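Local coordinates for YfdX protein (Salmonella enterica I, PDB 6A02) that has no firmly established molecular activity but is linked to the antibiotic stress response and virulence of Salmonella Typhi, at residues Thr59-Tyr64 with His77-Asn82. Numbering follows the deposited sequence.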
loop_
_atom_site.group_PDB
_atom_site.type_symbol
_atom_site.label_atom_id
_atom_site.label_comp_id
_atom_site.label_asym_id
_atom_site.label_seq_id
_atom_site.Cartn_x
_atom_site.Cartn_y
_atom_site.Cartn_z
ATOM N N THR A 59 15.820 16.066 21.991
ATOM C CA THR A 59 16.177 15.253 20.845
ATOM C C THR A 59 16.990 16.075 19.855
ATOM O O THR A 59 16.657 17.225 19.553
ATOM C CB THR A 59 14.904 14.736 20.172
ATOM O OG1 THR A 59 14.213 13.885 21.093
ATOM C CG2 THR A 59 15.241 13.944 18.904
ATOM N N ASP A 60 18.065 15.476 19.354
ATOM C CA ASP A 60 18.890 16.086 18.316
ATOM C C ASP A 60 18.337 15.618 16.976
ATOM O O ASP A 60 18.695 14.554 16.466
ATOM C CB ASP A 60 20.343 15.673 18.502
ATOM C CG ASP A 60 21.254 16.234 17.433
ATOM O OD1 ASP A 60 20.790 16.994 16.556
ATOM O OD2 ASP A 60 22.450 15.895 17.460
ATOM N N TRP A 61 17.468 16.441 16.392
ATOM C CA TRP A 61 16.774 16.037 15.173
ATOM C C TRP A 61 17.704 15.905 13.975
ATOM O O TRP A 61 17.368 15.192 13.022
ATOM C CB TRP A 61 15.594 16.982 14.916
ATOM C CG TRP A 61 14.564 16.824 15.985
ATOM C CD1 TRP A 61 14.352 17.638 17.063
ATOM C CD2 TRP A 61 13.635 15.743 16.114
ATOM N NE1 TRP A 61 13.341 17.136 17.850
ATOM C CE2 TRP A 61 12.878 15.974 17.282
ATOM C CE3 TRP A 61 13.360 14.604 15.344
ATOM C CZ2 TRP A 61 11.870 15.105 17.702
ATOM C CZ3 TRP A 61 12.357 13.744 15.766
ATOM C CH2 TRP A 61 11.624 13.999 16.926
ATOM N N ASN A 62 18.876 16.550 14.004
ATOM C CA ASN A 62 19.840 16.392 12.920
ATOM C C ASN A 62 20.227 14.936 12.709
ATOM O O ASN A 62 20.570 14.545 11.587
ATOM C CB ASN A 62 21.121 17.184 13.220
ATOM C CG ASN A 62 20.880 18.667 13.395
ATOM O OD1 ASN A 62 20.597 19.377 12.429
ATOM N ND2 ASN A 62 21.014 19.150 14.626
ATOM N N LEU A 63 20.184 14.124 13.770
ATOM C CA LEU A 63 20.637 12.739 13.676
ATOM C C LEU A 63 19.803 11.913 12.706
ATOM O O LEU A 63 20.291 10.896 12.195
ATOM C CB LEU A 63 20.581 12.072 15.051
ATOM C CG LEU A 63 21.473 12.697 16.130
ATOM C CD1 LEU A 63 21.301 11.953 17.441
ATOM C CD2 LEU A 63 22.914 12.669 15.670
ATOM N N TYR A 64 18.564 12.323 12.435
ATOM C CA TYR A 64 17.630 11.508 11.665
ATOM C C TYR A 64 17.431 12.008 10.245
ATOM O O TYR A 64 16.681 11.390 9.484
ATOM C CB TYR A 64 16.282 11.445 12.387
ATOM C CG TYR A 64 16.429 11.179 13.860
ATOM C CD1 TYR A 64 16.787 9.923 14.327
ATOM C CD2 TYR A 64 16.226 12.192 14.787
ATOM C CE1 TYR A 64 16.933 9.685 15.690
ATOM C CE2 TYR A 64 16.362 11.966 16.144
ATOM C CZ TYR A 64 16.715 10.715 16.587
ATOM O OH TYR A 64 16.854 10.486 17.939
ATOM N N HIS A 77 13.320 19.341 6.073
ATOM C CA HIS A 77 14.124 18.163 5.792
ATOM C C HIS A 77 13.294 16.929 6.082
ATOM O O HIS A 77 12.453 16.926 6.986
ATOM C CB HIS A 77 15.380 18.134 6.669
ATOM C CG HIS A 77 16.288 19.303 6.448
ATOM N ND1 HIS A 77 17.289 19.295 5.501
ATOM C CD2 HIS A 77 16.329 20.524 7.030
ATOM C CE1 HIS A 77 17.918 20.457 5.519
ATOM N NE2 HIS A 77 17.356 21.221 6.439
ATOM N N TYR A 78 13.560 15.874 5.323
ATOM C CA TYR A 78 13.006 14.565 5.637
ATOM C C TYR A 78 13.826 13.891 6.727
ATOM O O TYR A 78 15.062 13.942 6.712
ATOM C CB TYR A 78 13.057 13.681 4.396
ATOM C CG TYR A 78 11.920 13.901 3.441
ATOM C CD1 TYR A 78 10.648 13.415 3.734
ATOM C CD2 TYR A 78 12.117 14.556 2.226
ATOM C CE1 TYR A 78 9.589 13.602 2.865
ATOM C CE2 TYR A 78 11.062 14.738 1.329
ATOM C CZ TYR A 78 9.800 14.266 1.664
ATOM O OH TYR A 78 8.748 14.448 0.790
ATOM N N ILE A 79 13.133 13.243 7.665
ATOM C CA ILE A 79 13.769 12.404 8.676
ATOM C C ILE A 79 13.313 10.956 8.528
ATOM O O ILE A 79 12.187 10.666 8.102
ATOM C CB ILE A 79 13.536 12.898 10.122
ATOM C CG1 ILE A 79 12.041 12.925 10.457
ATOM C CG2 ILE A 79 14.220 14.262 10.364
ATOM C CD1 ILE A 79 11.771 12.933 11.978
ATOM N N ARG A 80 14.203 10.044 8.908
ATOM C CA ARG A 80 13.941 8.608 8.878
ATOM C C ARG A 80 13.109 8.188 10.082
ATOM O O ARG A 80 13.458 8.503 11.226
ATOM C CB ARG A 80 15.266 7.839 8.920
ATOM C CG ARG A 80 16.123 7.996 7.672
ATOM C CD ARG A 80 17.471 7.289 7.815
ATOM N NE ARG A 80 18.270 7.958 8.830
ATOM C CZ ARG A 80 19.109 8.962 8.582
ATOM N NH1 ARG A 80 19.299 9.396 7.337
ATOM N NH2 ARG A 80 19.768 9.528 9.590
ATOM N N ILE A 81 12.024 7.450 9.835
ATOM C CA ILE A 81 11.186 6.937 10.912
ATOM C C ILE A 81 11.071 5.420 10.938
ATOM O O ILE A 81 10.597 4.875 11.945
ATOM C CB ILE A 81 9.784 7.594 10.958
ATOM C CG1 ILE A 81 8.906 7.112 9.801
ATOM C CG2 ILE A 81 9.909 9.102 10.964
ATOM C CD1 ILE A 81 7.450 7.549 9.921
ATOM N N ASN A 82 11.481 4.721 9.884
ATOM C CA ASN A 82 11.449 3.263 9.900
ATOM C C ASN A 82 12.334 2.752 8.779
ATOM O O ASN A 82 12.550 3.439 7.779
ATOM C CB ASN A 82 10.021 2.724 9.743
ATOM C CG ASN A 82 9.932 1.240 10.021
ATOM O OD1 ASN A 82 10.179 0.806 11.133
ATOM N ND2 ASN A 82 9.596 0.454 9.002
#
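A single 3-10 turn, Trp61-Tyr64, sits against the first part of strand 77-89, an outermost strand of the chain's three-stranded antiparallel sheet, and Tyr64 and Ile79 make the central meeting. Just before the chain enters the short strand 65-66, the carbonyl of Tyr64 takes the backbone N-H of Arg80: Tyr64 O to Arg80 N is 2.9 Å, with a nearly straight 162° at the hydrogen. The same oxygen has Ile79 CA at 3.2 Å, a CA-H...O contact. Strand pairing carries on from here, since Tyr78 bonds through its backbone to Lys66, while Ile79 pairs with Ile134 of strand 125-135.

Tyr64 CB rests on Ile79 CB at 3.8 Å, but the phenol ring leads away from the strand and has Leu63 CB over one face. Ile79 sends CG1 between its own backbone N and carbonyl carbon (chi1 60°), and this branch carries CD1 to the six-membered ring of Trp61, 3.9 Å from CZ3. The indole has further partners: Thr59 CG2 lies over one face, NE1 bonds to Asp56 O, and Arg140 makes a cation-pi contact.

Arg80 bends at chi3 (-67°), and its guanidinium comes to the carbonyls of Leu63 and Tyr64 at the end of the turn. Its NE gives a hydrogen bond to Lys16 O and its NH1 a weak one to Val65 O, which help fix the group. Tyr64 O stands 3.5 Å above the centre of that flat group, whereas Leu63 O lies at its edge, 3.0 Å from Arg80 NH2.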